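Local atomic coordinates of putative hyaluronoglucosaminidase (Clostridium perfringens, PDB entry 6PWI), a protein that probably hydrolyses glycosidic bonds of N-acetylated hexosamines, as the catalytic portion of a larger secreted, cell-wall-anchored family 84 glycoside hydrolase. Residues D32-Y37 with F158-G163; I439-W444 with D452-D457; Y471-H476 with N531-K536. One frame throughout, in Å; residues are numbered along the deposited sequence.

Interaction 1. Residues D32-Y37 with F158-G163; sequences DEYEIY and FNQLEG
Gln160 lays its amide against the backbone of Glu35 and bonds to both of that residue's main-chain polar groups. Its OE1 accepts a bond from Glu35 N at 3.0 Å, while its NE2 donates to Glu35 O at 2.8 Å. Glu35 O lies nearly in the amide plane of Gln160, although NE2 sits 35° off the carbonyl plane of Glu35. Gln160 CG sits between its own backbone N and carbonyl carbon (chi1 69°), and the chain runs out extended, carrying the amide from the type I turn 158-161 across to the N-terminal segment. Beside it stands Tyr34, with Gln160 OE1 near the edge of the ring (3.8 Å from Tyr34 CD1) and the ring and amide planes 74° apart. Farther along the same ring, Leu161 CD2 approaches Tyr34 CE1 obliquely at 3.7 Å. The phenol OH is bonded to Lys167 N of strand 165-175, and the Glu35 carboxylate turns away to Lys460 and Tyr461. Gln160 NE2 is also bonded to Ala156 O in helix 144-158. The contact thus joins two loops of the family 20 domain 2-like region, with one side-chain amide standing in for a strand neighbour and fixing Glu35 at both its N-H and its C=O.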
loop_
_atom_site.group_PDB
_atom_site.type_symbol
_atom_site.label_atom_id
_atom_site.label_comp_id
_atom_site.label_asym_id
_atom_site.label_seq_id
_atom_site.Cartn_x
_atom_site.Cartn_y
_atom_site.Cartn_z
ATOM N N ASP A 32 -22.657 15.192 2.454
ATOM C CA ASP A 32 -22.248 16.613 2.248
ATOM C C ASP A 32 -20.821 16.832 2.758
ATOM O O ASP A 32 -20.138 17.752 2.310
ATOM C CB ASP A 32 -23.247 17.571 2.907
ATOM C CG ASP A 32 -23.514 18.840 2.109
ATOM O OD1 ASP A 32 -22.564 19.362 1.480
ATOM O OD2 ASP A 32 -24.678 19.300 2.122
ATOM N N GLU A 33 -20.379 15.976 3.694
ATOM C CA GLU A 33 -19.064 16.069 4.315
ATOM C C GLU A 33 -17.993 15.451 3.409
ATOM O O GLU A 33 -18.299 14.653 2.526
ATOM C CB GLU A 33 -19.129 15.477 5.725
ATOM C CG GLU A 33 -20.089 16.247 6.622
ATOM C CD GLU A 33 -20.409 15.671 7.996
ATOM O OE1 GLU A 33 -21.005 16.400 8.826
ATOM O OE2 GLU A 33 -20.073 14.498 8.242
ATOM N N TYR A 34 -16.729 15.838 3.622
ATOM C CA TYR A 34 -15.634 15.459 2.739
ATOM C C TYR A 34 -15.200 14.015 2.982
ATOM O O TYR A 34 -15.176 13.545 4.121
ATOM C CB TYR A 34 -14.439 16.400 2.903
ATOM C CG TYR A 34 -14.783 17.857 2.747
ATOM C CD1 TYR A 34 -15.386 18.323 1.588
ATOM C CD2 TYR A 34 -14.515 18.770 3.757
ATOM C CE1 TYR A 34 -15.719 19.658 1.434
ATOM C CE2 TYR A 34 -14.836 20.112 3.616
ATOM C CZ TYR A 34 -15.444 20.556 2.452
ATOM O OH TYR A 34 -15.763 21.875 2.293
ATOM N N GLU A 35 -14.857 13.328 1.883
ATOM C CA GLU A 35 -14.252 12.007 1.940
ATOM C C GLU A 35 -12.741 12.168 2.102
ATOM O O GLU A 35 -12.067 12.693 1.215
ATOM C CB GLU A 35 -14.619 11.200 0.694
ATOM C CG GLU A 35 -13.875 9.887 0.572
ATOM C CD GLU A 35 -14.294 9.063 -0.632
ATOM O OE1 GLU A 35 -15.459 8.614 -0.663
ATOM O OE2 GLU A 35 -13.460 8.884 -1.548
ATOM N N ILE A 36 -12.234 11.724 3.256
ATOM C CA ILE A 36 -10.817 11.790 3.568
ATOM C C ILE A 36 -10.318 10.391 3.923
ATOM O O ILE A 36 -10.868 9.741 4.810
ATOM C CB ILE A 36 -10.567 12.785 4.714
ATOM C CG1 ILE A 36 -11.014 14.196 4.332
ATOM C CG2 ILE A 36 -9.109 12.759 5.140
ATOM C CD1 ILE A 36 -11.215 15.105 5.519
ATOM N N TYR A 37 -9.265 9.950 3.221
ATOM C CA TYR A 37 -8.585 8.700 3.523
ATOM C C TYR A 37 -7.116 8.985 3.809
ATOM O O TYR A 37 -6.498 9.783 3.108
ATOM C CB TYR A 37 -8.720 7.713 2.361
ATOM C CG TYR A 37 -10.018 6.951 2.339
ATOM C CD1 TYR A 37 -10.194 5.834 3.142
ATOM C CD2 TYR A 37 -11.076 7.354 1.536
ATOM C CE1 TYR A 37 -11.389 5.133 3.140
ATOM C CE2 TYR A 37 -12.281 6.667 1.525
ATOM C CZ TYR A 37 -12.435 5.550 2.331
ATOM O OH TYR A 37 -13.606 4.845 2.338
ATOM N N PHE A 158 -9.160 19.815 -0.740
ATOM C CA PHE A 158 -9.141 20.806 -1.805
ATOM C C PHE A 158 -9.431 20.152 -3.158
ATOM O O PHE A 158 -10.002 20.790 -4.040
ATOM C CB PHE A 158 -7.847 21.627 -1.773
ATOM C CG PHE A 158 -7.843 22.825 -0.847
ATOM C CD1 PHE A 158 -8.535 22.815 0.357
ATOM C CD2 PHE A 158 -7.119 23.964 -1.168
ATOM C CE1 PHE A 158 -8.518 23.914 1.204
ATOM C CE2 PHE A 158 -7.100 25.062 -0.318
ATOM C CZ PHE A 158 -7.801 25.036 0.867
ATOM N N ASN A 159 -9.067 18.871 -3.300
ATOM C CA ASN A 159 -9.237 18.153 -4.554
ATOM C C ASN A 159 -10.712 17.849 -4.830
ATOM O O ASN A 159 -11.055 17.435 -5.936
ATOM C CB ASN A 159 -8.398 16.872 -4.610
ATOM C CG ASN A 159 -7.010 17.094 -5.168
ATOM O OD1 ASN A 159 -6.826 17.888 -6.086
ATOM N ND2 ASN A 159 -6.027 16.397 -4.623
ATOM N N GLN A 160 -11.584 18.052 -3.835
ATOM C CA GLN A 160 -12.986 17.699 -4.003
ATOM C C GLN A 160 -13.886 18.922 -3.815
ATOM O O GLN A 160 -15.105 18.787 -3.779
ATOM C CB GLN A 160 -13.361 16.510 -3.113
ATOM C CG GLN A 160 -13.366 16.836 -1.628
ATOM C CD GLN A 160 -13.579 15.631 -0.744
ATOM O OE1 GLN A 160 -14.704 15.202 -0.502
ATOM N NE2 GLN A 160 -12.488 15.104 -0.206
ATOM N N LEU A 161 -13.293 20.118 -3.724
ATOM C CA LEU A 161 -14.070 21.340 -3.567
ATOM C C LEU A 161 -14.679 21.748 -4.908
ATOM O O LEU A 161 -13.962 21.934 -5.889
ATOM C CB LEU A 161 -13.178 22.453 -3.008
ATOM C CG LEU A 161 -12.940 22.420 -1.500
ATOM C CD1 LEU A 161 -12.171 23.652 -1.046
ATOM C CD2 LEU A 161 -14.252 22.299 -0.738
ATOM N N GLU A 162 -16.009 21.905 -4.915
ATOM C CA GLU A 162 -16.766 22.235 -6.114
ATOM C C GLU A 162 -16.326 23.603 -6.636
ATOM O O GLU A 162 -15.995 23.737 -7.812
ATOM C CB GLU A 162 -18.273 22.150 -5.843
ATOM N N GLY A 163 -16.305 24.602 -5.744
ATOM C CA GLY A 163 -15.919 25.960 -6.092
ATOM C C GLY A 163 -14.917 26.526 -5.091
ATOM O O GLY A 163 -13.878 25.922 -4.843
#

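Interaction 2. Residues I439-W444 with D452-D457; sequences IADYGW and DKSWKD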
loop_
_atom_site.group_PDB
_atom_site.type_symbol
_atom_site.label_atom_id
_atom_site.label_comp_id
_atom_site.label_asym_id
_atom_site.label_seq_id
_atom_site.Cartn_x
_atom_site.Cartn_y
_atom_site.Cartn_z
ATOM N N ILE A 439 -3.476 -0.720 3.074
ATOM C CA ILE A 439 -2.511 -0.701 4.167
ATOM C C ILE A 439 -2.388 0.707 4.758
ATOM O O ILE A 439 -2.238 0.855 5.966
ATOM C CB ILE A 439 -1.153 -1.268 3.704
ATOM C CG1 ILE A 439 -1.280 -2.720 3.233
ATOM C CG2 ILE A 439 -0.078 -1.109 4.766
ATOM C CD1 ILE A 439 -2.100 -3.596 4.134
ATOM N N ALA A 440 -2.465 1.733 3.904
ATOM C CA ALA A 440 -2.377 3.111 4.350
ATOM C C ALA A 440 -3.543 3.429 5.282
ATOM O O ALA A 440 -3.333 3.957 6.372
ATOM C CB ALA A 440 -2.350 4.041 3.165
ATOM N N ASP A 441 -4.762 3.099 4.837
ATOM C CA ASP A 441 -5.980 3.373 5.578
ATOM C C ASP A 441 -5.962 2.583 6.885
ATOM O O ASP A 441 -6.125 3.149 7.964
ATOM C CB ASP A 441 -7.191 3.044 4.706
ATOM C CG ASP A 441 -8.541 3.455 5.276
ATOM O OD1 ASP A 441 -8.577 4.258 6.241
ATOM O OD2 ASP A 441 -9.556 2.979 4.734
ATOM N N TYR A 442 -5.738 1.269 6.777
ATOM C CA TYR A 442 -5.737 0.391 7.933
ATOM C C TYR A 442 -4.616 0.772 8.896
ATOM O O TYR A 442 -4.807 0.765 10.108
ATOM C CB TYR A 442 -5.609 -1.068 7.493
ATOM C CG TYR A 442 -5.457 -2.067 8.613
ATOM C CD1 TYR A 442 -6.485 -2.305 9.515
ATOM C CD2 TYR A 442 -4.289 -2.793 8.769
ATOM C CE1 TYR A 442 -6.358 -3.231 10.539
ATOM C CE2 TYR A 442 -4.146 -3.731 9.779
ATOM C CZ TYR A 442 -5.183 -3.950 10.667
ATOM O OH TYR A 442 -5.040 -4.866 11.667
ATOM N N GLY A 443 -3.441 1.089 8.344
ATOM C CA GLY A 443 -2.272 1.386 9.154
ATOM C C GLY A 443 -2.472 2.639 9.999
ATOM O O GLY A 443 -2.010 2.689 11.141
ATOM N N TRP A 444 -3.175 3.628 9.424
ATOM C CA TRP A 444 -3.419 4.909 10.069
ATOM C C TRP A 444 -4.520 4.784 11.125
ATOM O O TRP A 444 -4.306 5.152 12.284
ATOM C CB TRP A 444 -3.737 6.002 9.039
ATOM C CG TRP A 444 -3.963 7.348 9.662
ATOM C CD1 TRP A 444 -5.152 7.860 10.093
ATOM C CD2 TRP A 444 -2.972 8.352 9.950
ATOM N NE1 TRP A 444 -4.972 9.107 10.626
ATOM C CE2 TRP A 444 -3.646 9.438 10.553
ATOM C CE3 TRP A 444 -1.585 8.446 9.758
ATOM C CZ2 TRP A 444 -2.981 10.596 10.967
ATOM C CZ3 TRP A 444 -0.928 9.587 10.171
ATOM C CH2 TRP A 444 -1.618 10.649 10.763
ATOM N N ASP A 452 -14.674 -3.176 2.861
ATOM C CA ASP A 452 -15.471 -3.163 1.638
ATOM C C ASP A 452 -15.537 -1.760 1.038
ATOM O O ASP A 452 -15.439 -1.600 -0.178
ATOM C CB ASP A 452 -16.861 -3.782 1.841
ATOM C CG ASP A 452 -16.843 -5.282 2.101
ATOM O OD1 ASP A 452 -15.832 -5.925 1.766
ATOM O OD2 ASP A 452 -17.833 -5.802 2.648
ATOM N N LYS A 453 -15.710 -0.754 1.900
ATOM C CA LYS A 453 -15.941 0.613 1.466
ATOM C C LYS A 453 -14.622 1.227 1.003
ATOM O O LYS A 453 -14.561 1.881 -0.037
ATOM C CB LYS A 453 -16.598 1.408 2.596
ATOM C CG LYS A 453 -16.931 2.853 2.265
ATOM C CD LYS A 453 -17.796 3.520 3.323
ATOM C CE LYS A 453 -17.648 5.025 3.370
ATOM N NZ LYS A 453 -17.602 5.589 2.002
ATOM N N SER A 454 -13.569 0.993 1.789
ATOM C CA SER A 454 -12.233 1.489 1.514
ATOM C C SER A 454 -11.756 0.982 0.152
ATOM O O SER A 454 -11.252 1.746 -0.666
ATOM C CB SER A 454 -11.305 1.073 2.619
ATOM O OG SER A 454 -9.987 1.498 2.341
ATOM N N TRP A 455 -11.942 -0.319 -0.082
ATOM C CA TRP A 455 -11.592 -0.935 -1.346
ATOM C C TRP A 455 -12.293 -0.214 -2.498
ATOM O O TRP A 455 -11.659 0.184 -3.470
ATOM C CB TRP A 455 -11.936 -2.421 -1.286
ATOM C CG TRP A 455 -11.593 -3.201 -2.516
ATOM C CD1 TRP A 455 -10.392 -3.256 -3.166
ATOM C CD2 TRP A 455 -12.474 -4.080 -3.233
ATOM N NE1 TRP A 455 -10.465 -4.099 -4.241
ATOM C CE2 TRP A 455 -11.731 -4.619 -4.308
ATOM C CE3 TRP A 455 -13.813 -4.459 -3.070
ATOM C CZ2 TRP A 455 -12.290 -5.523 -5.212
ATOM C CZ3 TRP A 455 -14.366 -5.351 -3.963
ATOM C CH2 TRP A 455 -13.612 -5.873 -5.017
ATOM N N LYS A 456 -13.606 -0.018 -2.364
ATOM C CA LYS A 456 -14.396 0.596 -3.419
ATOM C C LYS A 456 -13.962 2.049 -3.632
ATOM O O LYS A 456 -13.865 2.518 -4.768
ATOM C CB LYS A 456 -15.888 0.480 -3.084
ATOM C CG LYS A 456 -16.833 0.864 -4.212
ATOM C CD LYS A 456 -18.254 1.114 -3.769
ATOM C CE LYS A 456 -19.135 1.565 -4.918
ATOM N NZ LYS A 456 -20.444 2.074 -4.441
ATOM N N ASP A 457 -13.692 2.763 -2.532
ATOM C CA ASP A 457 -13.420 4.188 -2.620
ATOM C C ASP A 457 -12.055 4.433 -3.255
ATOM O O ASP A 457 -11.826 5.498 -3.820
ATOM C CB ASP A 457 -13.574 4.894 -1.271
ATOM C CG ASP A 457 -15.013 4.971 -0.788
ATOM O OD1 ASP A 457 -15.928 4.833 -1.632
ATOM O OD2 ASP A 457 -15.209 5.150 0.433
#
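Asp441 and Ser454 are the two residues that meet between helices 433-444 and 451-462. Ser454 OG donates to Asp441 OD2 at 2.8 Å; OD2 receives it on its anti lone pair, directed away from OD1. Both side chains are carried toward the opposite helix in the same manner: Asp441 CG lies anti to its backbone N (chi1 -172°), and the Ser454 hydroxyl does likewise (chi1 178°). The other carboxylate oxygen, Asp441 OD1, takes the N-H of Ile39, so both oxygens of this buried acid have a donor.

Van der Waals contact adds little. Only 64 Å² is buried between the segments; Phe437, one turn earlier on the first helix, also packs on Ser454.

Charge pairing occurs within one helix. Lys453 NZ reaches Asp457 OD2 at 2.9 Å on its syn side, an i to i+4 salt bridge along helix 451-462, and the same oxygen has a second hydrogen-bond partner in Tyr37 OH.

Helix 433-444 follows the last strand, 418-423, of the (beta/alpha)8 barrel. A hydroxyl and a carboxylate therefore tie the barrel's final helix to the next one in the chain, and the two donors on Asp441 would be expected to favour its ionised form.

Interaction 3. Residues Y471-H476 with N531-K536; sequences YTFAKH and NNFATK
The carbonyl oxygen of Phe533, whose ring receives the edge of Phe473 across this contact, accepts the N-H of Lys536 at 3.0 Å. Lys536 N is shared, since Asn532 O lies 3.1 Å from it as well, so two carbonyls hold one amide at the end of helix 513-536. This turn is kinked: the N-H groups of residues 534 and 535 lack the usual bond to the preceding turn. Phe473 has a similar backbone bond, its O accepting His476 N at 3.1 Å where helix 467-475 runs out.

Between the segments the interaction is apolar. The rings of Phe473 and Phe533 form a T-shaped pair, with centroids 5.2 Å apart and planes at 73°. Phe473 supplies the edge: its CE2 stands over one face of Phe533, 3.5 Å from Phe533 CG and displaced toward the rim, while Phe473 CZ reaches Phe533 CB at 3.6 Å. The edge thus bears on the root of the ring rather than on its centre. Different first torsions produce the meeting. Phe473 CG is anti to its carbonyl carbon (chi1 -53°), whereas Phe533 CG is anti to its backbone N (chi1 171°), and both CB atoms point across the gap.

Ile546, Val550 and Leu553 of helix 540-572 pack on Phe473, and Ile546 touches Phe533 too, so the pair lies where three helices converge. Lys536 NZ forms a salt bridge with Glu469, a second tie between helices 467-475 and 513-536.

The Phe473 edge places weakly positive C-H groups over the electron-rich face of Phe533. The ring pair, with no polar side-chain group, is consistent with packing by shape and C-H-to-face electrostatics of helix 513-536 in the C-terminal helical region against helix 467-475, the second after the barrel's last.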
loop_
_atom_site.group_PDB
_atom_site.type_symbol
_atom_site.label_atom_id
_atom_site.label_comp_id
_atom_site.label_asym_id
_atom_site.label_seq_id
_atom_site.Cartn_x
_atom_site.Cartn_y
_atom_site.Cartn_z
ATOM N N TYR A 471 -12.142 -0.897 -11.060
ATOM C CA TYR A 471 -12.907 -1.579 -10.028
ATOM C C TYR A 471 -13.501 -2.882 -10.574
ATOM O O TYR A 471 -13.423 -3.912 -9.910
ATOM C CB TYR A 471 -13.962 -0.641 -9.435
ATOM C CG TYR A 471 -14.746 -1.194 -8.269
ATOM C CD1 TYR A 471 -14.157 -2.037 -7.340
ATOM C CD2 TYR A 471 -16.076 -0.844 -8.073
ATOM C CE1 TYR A 471 -14.866 -2.531 -6.256
ATOM C CE2 TYR A 471 -16.805 -1.337 -7.001
ATOM C CZ TYR A 471 -16.196 -2.182 -6.088
ATOM O OH TYR A 471 -16.895 -2.668 -5.019
ATOM N N THR A 472 -14.088 -2.841 -11.780
ATOM C CA THR A 472 -14.581 -4.041 -12.444
ATOM C C THR A 472 -13.479 -5.098 -12.535
ATOM O O THR A 472 -13.721 -6.257 -12.196
ATOM C CB THR A 472 -15.167 -3.740 -13.828
ATOM O OG1 THR A 472 -16.356 -2.965 -13.672
ATOM C CG2 THR A 472 -15.484 -4.992 -14.613
ATOM N N PHE A 473 -12.271 -4.710 -12.977
ATOM C CA PHE A 473 -11.183 -5.679 -13.069
ATOM C C PHE A 473 -10.825 -6.240 -11.691
ATOM O O PHE A 473 -10.534 -7.432 -11.566
ATOM C CB PHE A 473 -9.922 -5.103 -13.722
ATOM C CG PHE A 473 -10.112 -4.451 -15.068
ATOM C CD1 PHE A 473 -11.129 -4.850 -15.923
ATOM C CD2 PHE A 473 -9.249 -3.452 -15.491
ATOM C CE1 PHE A 473 -11.298 -4.238 -17.157
ATOM C CE2 PHE A 473 -9.409 -2.846 -16.727
ATOM C CZ PHE A 473 -10.435 -3.241 -17.558
ATOM N N ALA A 474 -10.833 -5.376 -10.666
ATOM C CA ALA A 474 -10.355 -5.768 -9.349
ATOM C C ALA A 474 -11.314 -6.775 -8.723
ATOM O O ALA A 474 -10.892 -7.633 -7.948
ATOM C CB ALA A 474 -10.149 -4.562 -8.467
ATOM N N LYS A 475 -12.598 -6.666 -9.090
ATOM C CA LYS A 475 -13.642 -7.577 -8.645
ATOM C C LYS A 475 -13.328 -9.025 -9.023
ATOM O O LYS A 475 -13.761 -9.930 -8.316
ATOM C CB LYS A 475 -14.997 -7.186 -9.243
ATOM C CG LYS A 475 -15.738 -6.088 -8.498
ATOM C CD LYS A 475 -16.815 -5.446 -9.338
ATOM C CE LYS A 475 -17.669 -4.472 -8.558
ATOM N NZ LYS A 475 -18.538 -3.689 -9.471
ATOM N N HIS A 476 -12.596 -9.229 -10.130
ATOM C CA HIS A 476 -12.419 -10.548 -10.727
ATOM C C HIS A 476 -10.951 -10.971 -10.731
ATOM O O HIS A 476 -10.588 -11.989 -11.339
ATOM C CB HIS A 476 -13.022 -10.590 -12.137
ATOM C CG HIS A 476 -14.449 -10.170 -12.152
ATOM N ND1 HIS A 476 -15.439 -10.910 -11.528
ATOM C CD2 HIS A 476 -15.052 -9.084 -12.682
ATOM C CE1 HIS A 476 -16.596 -10.298 -11.675
ATOM N NE2 HIS A 476 -16.383 -9.168 -12.378
ATOM N N ASN A 531 -13.080 -3.097 -22.793
ATOM C CA ASN A 531 -13.003 -2.459 -24.099
ATOM C C ASN A 531 -12.831 -0.944 -23.969
ATOM O O ASN A 531 -12.313 -0.304 -24.879
ATOM C CB ASN A 531 -14.167 -2.851 -25.016
ATOM C CG ASN A 531 -14.063 -4.258 -25.570
ATOM O OD1 ASN A 531 -12.971 -4.773 -25.806
ATOM N ND2 ASN A 531 -15.199 -4.895 -25.777
ATOM N N ASN A 532 -13.239 -0.369 -22.834
ATOM C CA ASN A 532 -13.245 1.078 -22.690
ATOM C C ASN A 532 -12.037 1.561 -21.897
ATOM O O ASN A 532 -11.743 2.758 -21.897
ATOM C CB ASN A 532 -14.525 1.589 -22.018
ATOM C CG ASN A 532 -15.761 1.325 -22.846
ATOM O OD1 ASN A 532 -15.707 1.392 -24.068
ATOM N ND2 ASN A 532 -16.871 1.022 -22.193
ATOM N N PHE A 533 -11.352 0.634 -21.218
ATOM C CA PHE A 533 -10.353 1.017 -20.233
ATOM C C PHE A 533 -9.207 1.791 -20.884
ATOM O O PHE A 533 -8.885 2.891 -20.430
ATOM C CB PHE A 533 -9.862 -0.189 -19.435
ATOM C CG PHE A 533 -8.684 0.104 -18.544
ATOM C CD1 PHE A 533 -8.844 0.813 -17.362
ATOM C CD2 PHE A 533 -7.412 -0.332 -18.884
ATOM C CE1 PHE A 533 -7.758 1.078 -16.537
ATOM C CE2 PHE A 533 -6.329 -0.062 -18.060
ATOM C CZ PHE A 533 -6.501 0.644 -16.890
ATOM N N ALA A 534 -8.608 1.214 -21.938
ATOM C CA ALA A 534 -7.437 1.790 -22.588
ATOM C C ALA A 534 -7.759 3.169 -23.163
ATOM O O ALA A 534 -6.890 4.041 -23.221
ATOM C CB ALA A 534 -6.905 0.860 -23.650
ATOM N N THR A 535 -9.020 3.355 -23.569
ATOM C CA THR A 535 -9.479 4.620 -24.115
ATOM C C THR A 535 -9.535 5.667 -23.008
ATOM O O THR A 535 -9.156 6.808 -23.233
ATOM C CB THR A 535 -10.789 4.440 -24.898
ATOM O OG1 THR A 535 -10.406 4.032 -26.210
ATOM C CG2 THR A 535 -11.622 5.698 -25.016
ATOM N N LYS A 536 -9.997 5.270 -21.817
ATOM C CA LYS A 536 -10.350 6.237 -20.786
ATOM C C LYS A 536 -9.142 6.593 -19.921
ATOM O O LYS A 536 -8.976 7.753 -19.552
ATOM C CB LYS A 536 -11.544 5.753 -19.959
ATOM C CG LYS A 536 -12.889 5.889 -20.656
ATOM C CD LYS A 536 -13.976 5.029 -20.058
ATOM C CE LYS A 536 -14.856 5.768 -19.079
ATOM N NZ LYS A 536 -16.072 4.978 -18.785
#

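Overall arrangement
Interactions 1 and 2, centres about 17 Å apart, meet through Tyr37: its OH lies 2.5 Å from Asp457 OD2, a probable hydrogen bond, and its ring packs by Asp441. Helices 451-462 and 467-475 are consecutive, and interactions 2 and 3, centres about 20 Å apart, touch where Trp455 CZ3 packs 3.7 Å from Tyr471 CE1. Interactions 1 and 3 do not touch, their nearest atoms being about 11 Å apart. All three lie away from the predicted proton donor Asp299: interaction 1 lies within the N-terminal domain, interaction 2 between helices at the end of the barrel and interaction 3 at the C-terminal helices, with Tyr37 and the Trp455-Tyr471 pair bridging them.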